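Long-range contacts in probable porin (Pseudomonas aeruginosa, PDB 2Y0H), which probably serves as an outer-membrane porin of the OprD family, forming a beta-barrel channel that lets small solutes cross the membrane: residues A[8-13]-A[36-41]; A[110-115]-A[127-132]. All blocks are in the same frame, centred on the assembly; numbering follows the deposited sequence.

How the interactions relate
Both contacts reach the same closed antiparallel barrel of 18 strands, and their centres lie about 16 Å apart; only interaction 1 lies wholly in its wall. Interaction 1 comes first along the chain and is complete before interaction 2 begins: it pairs strands 7-22 and 30-43, the opening hairpin, whose first strand also meets the last strand, 376-389, where the barrel closes. Interaction 2 lies deeper, about 11 Å from the centre of the chain against about 19 Å, where residues 110-115 leave the wall and the chain returns in strand 129-137. The two touch through packing of Val39 CG2 on Pro127 CD at 3.7 Å, so the inward excursion rests against the first hairpin.

Interaction 1. Residues A[8-13]-A[36-41]; sequences AHLDLR and QGFVLR
Residues 8-13 and 36-41 run antiparallel, their axes 4.6 Å apart at closest and 166° between directions, with His9-Arg41, Asp11-Val39 and Arg13-Gly37 as hydrogen-bonded pairs and Leu10-Leu40 and Leu12-Phe38 as non-hydrogen-bonded pairs. Each hydrogen-bonded pair makes two backbone bonds; Asp11 N to Val39 O, at 2.8 Å, is almost straight.

The side chains alternate between two faces. His9, Asp11, Arg13, Val39 and Arg41 share the face turned to the barrel interior, and its main feature is the salt bridge between Asp11 and Arg41. Arg41 bends at chi3 (-67°), which swings its guanidinium back over the neighbouring strand. There it grips the carboxylate side-on: NE reaches Asp11 OD2 at 2.6 Å and NH2 reaches Asp11 OD1 at 2.9 Å, both oxygens being met on their syn sides. Carboxylate and guanidinium lie almost in one plane. His9 CB lies over one face of the guanidinium, 3.3 Å from Arg41 NH2, while the imidazole plane is inclined by only 20° to that of the guanidinium. Arg13 heads away from strand 30-43, toward Asn385 and a salt bridge with Asp122.

Leu10, Leu12, Phe38 and Leu40 form the other side, which probably faces the membrane. Leu10 CD1 comes in at the edge of the Phe38 ring and sits 4.1 Å from Phe38 CB, and Leu40 CD1 lies 3.5 Å from His9 O. A bound C8E detergent touches Phe38 and Leu40, in keeping with a lipid-facing surface.

Asp11 OD1 has a second partner in Thr387 of the last strand, so one carboxylate ties strand 30-43 to the strand that closes the barrel. The neighbouring guanidinium probably stabilises the ionised carboxylate, and the two-bond grip restrains the guanidinium from rotating.

Interaction 2. Residues A[110-115]-A[127-132]; sequences ILMPQL and PQTFDG
The wall of the barrel gives way here to an inward excursion: the chain turns a corner at Ile110; Ile110 and Leu111 still pair antiparallel with strand 129-137, and the residues after them turn away from the wall. Leu111 and Phe130 form the hydrogen-bonded pair. Leu111 N donates to Phe130 O at 2.7 Å, approaching nearly along the C=O axis, and Phe130 N answers to Leu111 O at 2.9 Å, in the carbonyl plane. Ile110 and Asp131 make the adjoining non-hydrogen-bonded pair, and the CG1 branch of Ile110 lies against Thr129 CB at 3.8 Å.

Such an inward-folded loop is a known feature of OprD-type channels, where it narrows the pore; this one is consistent with that role. The returning chain is anchored by Gln128, whose side chain bonds to Asp121 N within the excursion and to Ser153 and Thr281 beyond it.

Beyond the last backbone bond, contact passes to side chains. Met112 is extended beyond CG (chi2 176°), which carries its methyl CE to Pro127 CG at 3.7 Å and close to Thr129 CG2. Pro113 brings CD to Phe130 CD1, 3.6 Å away, meeting the ring obliquely. At the other end Leu111 CD1 packs 3.6 Å from Gly132 C, and Asp131 turns its OD2 to a salt bridge with Arg154.

Interaction 1. Residues A[8-13]-A[36-41]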
ATOM      1  N   ALA A   8      15.910  16.724  -8.821  1.00 40.26           N
ATOM      2  CA  ALA A   8      16.460  15.402  -8.590  1.00 39.20           C
ATOM      3  C   ALA A   8      16.544  15.101  -7.093  1.00 41.05           C
ATOM      4  O   ALA A   8      16.914  15.962  -6.291  1.00 38.13           O
ATOM      5  CB  ALA A   8      17.821  15.266  -9.255  1.00 36.90           C
ATOM      6  N   HIS A   9      16.188  13.880  -6.715  1.00 36.04           N
ATOM      7  CA  HIS A   9      16.281  13.475  -5.319  1.00 35.67           C
ATOM      8  C   HIS A   9      16.849  12.081  -5.211  1.00 34.36           C
ATOM      9  O   HIS A   9      16.757  11.277  -6.142  1.00 34.25           O
ATOM     10  CB  HIS A   9      14.916  13.509  -4.631  1.00 34.57           C
ATOM     11  CG  HIS A   9      14.342  14.881  -4.478  1.00 41.10           C
ATOM     12  ND1 HIS A   9      13.774  15.571  -5.527  1.00 42.48           N
ATOM     13  CD2 HIS A   9      14.229  15.684  -3.392  1.00 41.82           C
ATOM     14  CE1 HIS A   9      13.342  16.742  -5.097  1.00 46.62           C
ATOM     15  NE2 HIS A   9      13.604  16.836  -3.805  1.00 47.34           N
ATOM     16  N   LEU A  10      17.441  11.799  -4.064  1.00 33.54           N
ATOM     17  CA  LEU A  10      17.886  10.458  -3.762  1.00 33.45           C
ATOM     18  C   LEU A  10      17.267  10.049  -2.434  1.00 35.43           C
ATOM     19  O   LEU A  10      17.537  10.660  -1.391  1.00 35.53           O
ATOM     20  CB  LEU A  10      19.413  10.378  -3.716  1.00 36.70           C
ATOM     21  CG  LEU A  10      20.018   9.033  -3.296  1.00 34.60           C
ATOM     22  CD1 LEU A  10      19.631   7.938  -4.287  1.00 35.08           C
ATOM     23  CD2 LEU A  10      21.534   9.139  -3.166  1.00 35.34           C
ATOM     24  N   ASP A  11      16.411   9.033  -2.487  1.00 32.05           N
ATOM     25  CA  ASP A  11      15.772   8.514  -1.288  1.00 32.73           C
ATOM     26  C   ASP A  11      16.621   7.381  -0.728  1.00 32.78           C
ATOM     27  O   ASP A  11      16.952   6.439  -1.437  1.00 32.82           O
ATOM     28  CB  ASP A  11      14.369   7.995  -1.597  1.00 33.28           C
ATOM     29  CG  ASP A  11      13.435   9.081  -2.122  1.00 40.26           C
ATOM     30  OD1 ASP A  11      13.526  10.242  -1.665  1.00 38.96           O
ATOM     31  OD2 ASP A  11      12.609   8.771  -3.005  1.00 39.75           O
ATOM     32  N   LEU A  12      16.969   7.471   0.547  1.00 30.33           N
ATOM     33  CA  LEU A  12      17.799   6.461   1.172  1.00 31.42           C
ATOM     34  C   LEU A  12      16.993   5.694   2.204  1.00 28.62           C
ATOM     35  O   LEU A  12      16.308   6.294   3.031  1.00 30.50           O
ATOM     36  CB  LEU A  12      19.014   7.114   1.850  1.00 28.22           C
ATOM     37  CG  LEU A  12      20.079   7.796   0.979  1.00 37.53           C
ATOM     38  CD1 LEU A  12      20.476   6.889  -0.145  1.00 34.36           C
ATOM     39  CD2 LEU A  12      19.613   9.124   0.413  1.00 41.46           C
ATOM     40  N   ARG A  13      17.075   4.368   2.168  1.00 29.78           N
ATOM     41  CA  ARG A  13      16.409   3.568   3.187  1.00 28.38           C
ATOM     42  C   ARG A  13      17.317   2.509   3.771  1.00 29.38           C
ATOM     43  O   ARG A  13      17.832   1.667   3.049  1.00 31.33           O
ATOM     44  CB  ARG A  13      15.141   2.900   2.654  1.00 29.78           C
ATOM     45  CG  ARG A  13      14.424   2.078   3.737  1.00 30.21           C
ATOM     46  CD  ARG A  13      13.019   1.647   3.313  1.00 34.62           C
ATOM     47  NE  ARG A  13      12.191   2.794   2.967  1.00 31.72           N
ATOM     48  CZ  ARG A  13      11.058   2.705   2.287  1.00 34.61           C
ATOM     49  NH1 ARG A  13      10.631   1.518   1.883  1.00 37.11           N
ATOM     50  NH2 ARG A  13      10.361   3.795   2.010  1.00 33.51           N
ATOM     51  N   GLN A  36      20.215  -1.955   2.366  1.00 30.70           N
ATOM     52  CA  GLN A  36      20.183  -0.528   2.096  1.00 30.83           C
ATOM     53  C   GLN A  36      19.586  -0.265   0.720  1.00 35.66           C
ATOM     54  O   GLN A  36      19.986  -0.879  -0.286  1.00 33.38           O
ATOM     55  CB  GLN A  36      21.599   0.068   2.179  1.00 32.73           C
ATOM     56  CG  GLN A  36      21.699   1.537   1.745  1.00 30.39           C
ATOM     57  CD  GLN A  36      21.148   2.500   2.791  1.00 31.70           C
ATOM     58  OE1 GLN A  36      21.256   2.250   3.995  1.00 33.66           O
ATOM     59  NE2 GLN A  36      20.552   3.601   2.336  1.00 29.61           N
ATOM     60  N   GLY A  37      18.631   0.653   0.680  1.00 29.94           N
ATOM     61  CA  GLY A  37      17.963   0.991  -0.552  1.00 28.47           C
ATOM     62  C   GLY A  37      18.318   2.386  -1.018  1.00 33.12           C
ATOM     63  O   GLY A  37      18.559   3.293  -0.209  1.00 29.79           O
ATOM     64  N   PHE A  38      18.355   2.543  -2.336  1.00 30.87           N
ATOM     65  CA  PHE A  38      18.516   3.837  -2.972  1.00 32.60           C
ATOM     66  C   PHE A  38      17.427   3.968  -4.034  1.00 32.38           C
ATOM     67  O   PHE A  38      17.226   3.052  -4.825  1.00 31.87           O
ATOM     68  CB  PHE A  38      19.883   3.940  -3.652  1.00 31.29           C
ATOM     69  CG  PHE A  38      21.040   3.746  -2.730  1.00 31.27           C
ATOM     70  CD1 PHE A  38      21.552   4.815  -2.005  1.00 31.56           C
ATOM     71  CD2 PHE A  38      21.633   2.502  -2.594  1.00 33.82           C
ATOM     72  CE1 PHE A  38      22.643   4.649  -1.157  1.00 34.89           C
ATOM     73  CE2 PHE A  38      22.734   2.325  -1.753  1.00 36.41           C
ATOM     74  CZ  PHE A  38      23.234   3.404  -1.032  1.00 36.61           C
ATOM     75  N   VAL A  39      16.726   5.098  -4.043  1.00 30.57           N
ATOM     76  CA  VAL A  39      15.802   5.407  -5.121  1.00 30.42           C
ATOM     77  C   VAL A  39      16.125   6.791  -5.641  1.00 29.77           C
ATOM     78  O   VAL A  39      15.949   7.791  -4.940  1.00 30.65           O
ATOM     79  CB  VAL A  39      14.310   5.334  -4.689  1.00 31.48           C
ATOM     80  CG1 VAL A  39      13.389   5.717  -5.857  1.00 26.15           C
ATOM     81  CG2 VAL A  39      13.959   3.949  -4.162  1.00 27.95           C
ATOM     82  N   LEU A  40      16.631   6.825  -6.866  1.00 27.61           N
ATOM     83  CA  LEU A  40      17.002   8.051  -7.527  1.00 29.61           C
ATOM     84  C   LEU A  40      15.816   8.532  -8.351  1.00 31.66           C
ATOM     85  O   LEU A  40      15.360   7.843  -9.263  1.00 35.13           O
ATOM     86  CB  LEU A  40      18.222   7.812  -8.422  1.00 33.57           C
ATOM     87  CG  LEU A  40      18.645   8.964  -9.327  1.00 37.38           C
ATOM     88  CD1 LEU A  40      19.093  10.164  -8.504  1.00 35.86           C
ATOM     89  CD2 LEU A  40      19.749   8.522 -10.278  1.00 41.60           C
ATOM     90  N   ARG A  41      15.305   9.708  -8.012  1.00 32.94           N
ATOM     91  CA  ARG A  41      14.160  10.280  -8.712  1.00 35.25           C
ATOM     92  C   ARG A  41      14.568  11.529  -9.488  1.00 36.33           C
ATOM     93  O   ARG A  41      14.968  12.535  -8.900  1.00 37.55           O
ATOM     94  CB  ARG A  41      13.040  10.615  -7.719  1.00 33.31           C
ATOM     95  CG  ARG A  41      12.333   9.398  -7.163  1.00 36.64           C
ATOM     96  CD  ARG A  41      11.234   9.759  -6.159  1.00 38.91           C
ATOM     97  NE  ARG A  41      11.785  10.336  -4.935  1.00 40.76           N
ATOM     98  CZ  ARG A  41      11.662  11.613  -4.584  1.00 41.19           C
ATOM     99  NH1 ARG A  41      10.987  12.455  -5.356  1.00 35.85           N
ATOM    100  NH2 ARG A  41      12.204  12.047  -3.451  1.00 37.92           N
TER

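Interaction 2. Residues A[110-115]-A[127-132]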
ATOM      1  N   ILE A 110       7.519   3.767 -16.101  1.00 28.47           N
ATOM      2  CA  ILE A 110       7.550   3.253 -14.739  1.00 27.22           C
ATOM      3  C   ILE A 110       6.562   4.016 -13.845  1.00 27.65           C
ATOM      4  O   ILE A 110       6.453   5.236 -13.909  1.00 26.28           O
ATOM      5  CB  ILE A 110       8.975   3.266 -14.155  1.00 30.60           C
ATOM      6  CG1 ILE A 110       9.088   2.261 -13.008  1.00 25.93           C
ATOM      7  CG2 ILE A 110       9.413   4.695 -13.756  1.00 27.35           C
ATOM      8  CD1 ILE A 110      10.504   2.070 -12.512  1.00 25.31           C
ATOM      9  N   LEU A 111       5.822   3.279 -13.028  1.00 28.86           N
ATOM     10  CA  LEU A 111       4.781   3.874 -12.206  1.00 29.49           C
ATOM     11  C   LEU A 111       4.776   3.272 -10.820  1.00 30.35           C
ATOM     12  O   LEU A 111       5.165   2.114 -10.627  1.00 28.14           O
ATOM     13  CB  LEU A 111       3.417   3.606 -12.833  1.00 29.63           C
ATOM     14  CG  LEU A 111       3.184   4.118 -14.249  1.00 29.37           C
ATOM     15  CD1 LEU A 111       1.844   3.588 -14.765  1.00 30.28           C
ATOM     16  CD2 LEU A 111       3.190   5.632 -14.208  1.00 27.39           C
ATOM     17  N   MET A 112       4.318   4.068  -9.862  1.00 27.14           N
ATOM     18  CA  MET A 112       4.013   3.582  -8.523  1.00 31.42           C
ATOM     19  C   MET A 112       2.581   3.941  -8.182  1.00 28.32           C
ATOM     20  O   MET A 112       2.345   4.912  -7.483  1.00 30.08           O
ATOM     21  CB  MET A 112       4.953   4.212  -7.496  1.00 28.92           C
ATOM     22  CG  MET A 112       6.368   3.739  -7.629  1.00 30.39           C
ATOM     23  SD  MET A 112       7.430   4.604  -6.479  1.00 48.38           S
ATOM     24  CE  MET A 112       9.002   4.460  -7.306  1.00 35.27           C
ATOM     25  N   PRO A 113       1.616   3.164  -8.699  1.00 30.89           N
ATOM     26  CA  PRO A 113       0.198   3.413  -8.413  1.00 29.99           C
ATOM     27  C   PRO A 113      -0.110   3.245  -6.928  1.00 28.79           C
ATOM     28  O   PRO A 113       0.421   2.338  -6.292  1.00 28.41           O
ATOM     29  CB  PRO A 113      -0.534   2.299  -9.184  1.00 32.00           C
ATOM     30  CG  PRO A 113       0.485   1.632 -10.023  1.00 33.22           C
ATOM     31  CD  PRO A 113       1.830   1.924  -9.462  1.00 27.24           C
ATOM     32  N   GLN A 114      -0.980   4.095  -6.399  1.00 28.88           N
ATOM     33  CA  GLN A 114      -1.463   3.955  -5.033  1.00 30.95           C
ATOM     34  C   GLN A 114      -2.981   4.031  -5.069  1.00 30.99           C
ATOM     35  O   GLN A 114      -3.570   5.003  -4.603  1.00 32.79           O
ATOM     36  CB  GLN A 114      -0.892   5.061  -4.142  1.00 29.80           C
ATOM     37  CG  GLN A 114       0.621   4.996  -4.001  1.00 35.73           C
ATOM     38  CD  GLN A 114       1.143   5.963  -2.952  1.00 39.24           C
ATOM     39  OE1 GLN A 114       2.026   6.765  -3.227  1.00 42.52           O
ATOM     40  NE2 GLN A 114       0.591   5.891  -1.743  1.00 40.27           N
ATOM     41  N   LEU A 115      -3.599   2.998  -5.638  1.00 29.28           N
ATOM     42  CA  LEU A 115      -5.029   2.988  -5.914  1.00 25.86           C
ATOM     43  C   LEU A 115      -5.692   1.809  -5.220  1.00 27.71           C
ATOM     44  O   LEU A 115      -5.038   0.811  -4.911  1.00 24.20           O
ATOM     45  CB  LEU A 115      -5.257   2.898  -7.420  1.00 29.42           C
ATOM     46  CG  LEU A 115      -4.558   3.996  -8.223  1.00 31.84           C
ATOM     47  CD1 LEU A 115      -4.585   3.677  -9.715  1.00 31.82           C
ATOM     48  CD2 LEU A 115      -5.193   5.353  -7.924  1.00 28.38           C
ATOM     49  N   PRO A 127      10.434   0.379  -3.147  1.00 29.94           N
ATOM     50  CA  PRO A 127       9.050   0.347  -3.615  1.00 30.69           C
ATOM     51  C   PRO A 127       8.894  -0.645  -4.748  1.00 30.11           C
ATOM     52  O   PRO A 127       9.779  -0.769  -5.595  1.00 26.74           O
ATOM     53  CB  PRO A 127       8.829   1.762  -4.145  1.00 32.19           C
ATOM     54  CG  PRO A 127      10.203   2.220  -4.555  1.00 31.93           C
ATOM     55  CD  PRO A 127      11.145   1.602  -3.560  1.00 27.43           C
ATOM     56  N   GLN A 128       7.775  -1.358  -4.749  1.00 29.84           N
ATOM     57  CA  GLN A 128       7.347  -2.117  -5.911  1.00 29.11           C
ATOM     58  C   GLN A 128       7.021  -1.122  -7.028  1.00 27.94           C
ATOM     59  O   GLN A 128       6.468  -0.058  -6.765  1.00 30.33           O
ATOM     60  CB  GLN A 128       6.096  -2.919  -5.558  1.00 26.46           C
ATOM     61  CG  GLN A 128       5.317  -3.468  -6.732  1.00 26.15           C
ATOM     62  CD  GLN A 128       4.033  -4.193  -6.288  1.00 29.56           C
ATOM     63  OE1 GLN A 128       3.385  -3.793  -5.319  1.00 33.11           O
ATOM     64  NE2 GLN A 128       3.682  -5.264  -6.984  1.00 30.24           N
ATOM     65  N   THR A 129       7.357  -1.456  -8.267  1.00 25.40           N
ATOM     66  CA  THR A 129       6.988  -0.595  -9.389  1.00 26.63           C
ATOM     67  C   THR A 129       6.207  -1.372 -10.431  1.00 27.61           C
ATOM     68  O   THR A 129       6.239  -2.604 -10.460  1.00 29.12           O
ATOM     69  CB  THR A 129       8.223   0.018 -10.083  1.00 28.23           C
ATOM     70  OG1 THR A 129       9.020  -1.026 -10.644  1.00 25.60           O
ATOM     71  CG2 THR A 129       9.069   0.826  -9.094  1.00 29.51           C
ATOM     72  N   PHE A 130       5.503  -0.644 -11.288  1.00 28.91           N
ATOM     73  CA  PHE A 130       4.781  -1.240 -12.405  1.00 29.69           C
ATOM     74  C   PHE A 130       5.205  -0.493 -13.673  1.00 30.48           C
ATOM     75  O   PHE A 130       5.606   0.671 -13.603  1.00 29.08           O
ATOM     76  CB  PHE A 130       3.261  -1.095 -12.212  1.00 28.25           C
ATOM     77  CG  PHE A 130       2.683  -1.963 -11.119  1.00 27.83           C
ATOM     78  CD1 PHE A 130       2.736  -1.563  -9.786  1.00 26.02           C
ATOM     79  CD2 PHE A 130       2.070  -3.172 -11.428  1.00 28.52           C
ATOM     80  CE1 PHE A 130       2.222  -2.363  -8.791  1.00 26.44           C
ATOM     81  CE2 PHE A 130       1.538  -3.971 -10.430  1.00 33.83           C
ATOM     82  CZ  PHE A 130       1.615  -3.566  -9.107  1.00 29.18           C
ATOM     83  N   ASP A 131       5.134  -1.153 -14.827  1.00 28.87           N
ATOM     84  CA  ASP A 131       5.179  -0.425 -16.093  1.00 28.10           C
ATOM     85  C   ASP A 131       3.761  -0.354 -16.623  1.00 29.35           C
ATOM     86  O   ASP A 131       3.045  -1.359 -16.628  1.00 27.38           O
ATOM     87  CB  ASP A 131       6.075  -1.105 -17.125  1.00 30.45           C
ATOM     88  CG  ASP A 131       7.530  -1.143 -16.704  1.00 36.55           C
ATOM     89  OD1 ASP A 131       7.937  -0.300 -15.880  1.00 32.06           O
ATOM     90  OD2 ASP A 131       8.264  -2.020 -17.201  1.00 41.07           O
ATOM     91  N   GLY A 132       3.358   0.833 -17.060  1.00 26.84           N
ATOM     92  CA  GLY A 132       2.044   1.014 -17.634  1.00 28.07           C
ATOM     93  C   GLY A 132       1.789   2.409 -18.157  1.00 27.04           C
ATOM     94  O   GLY A 132       2.701   3.222 -18.349  1.00 26.78           O
TER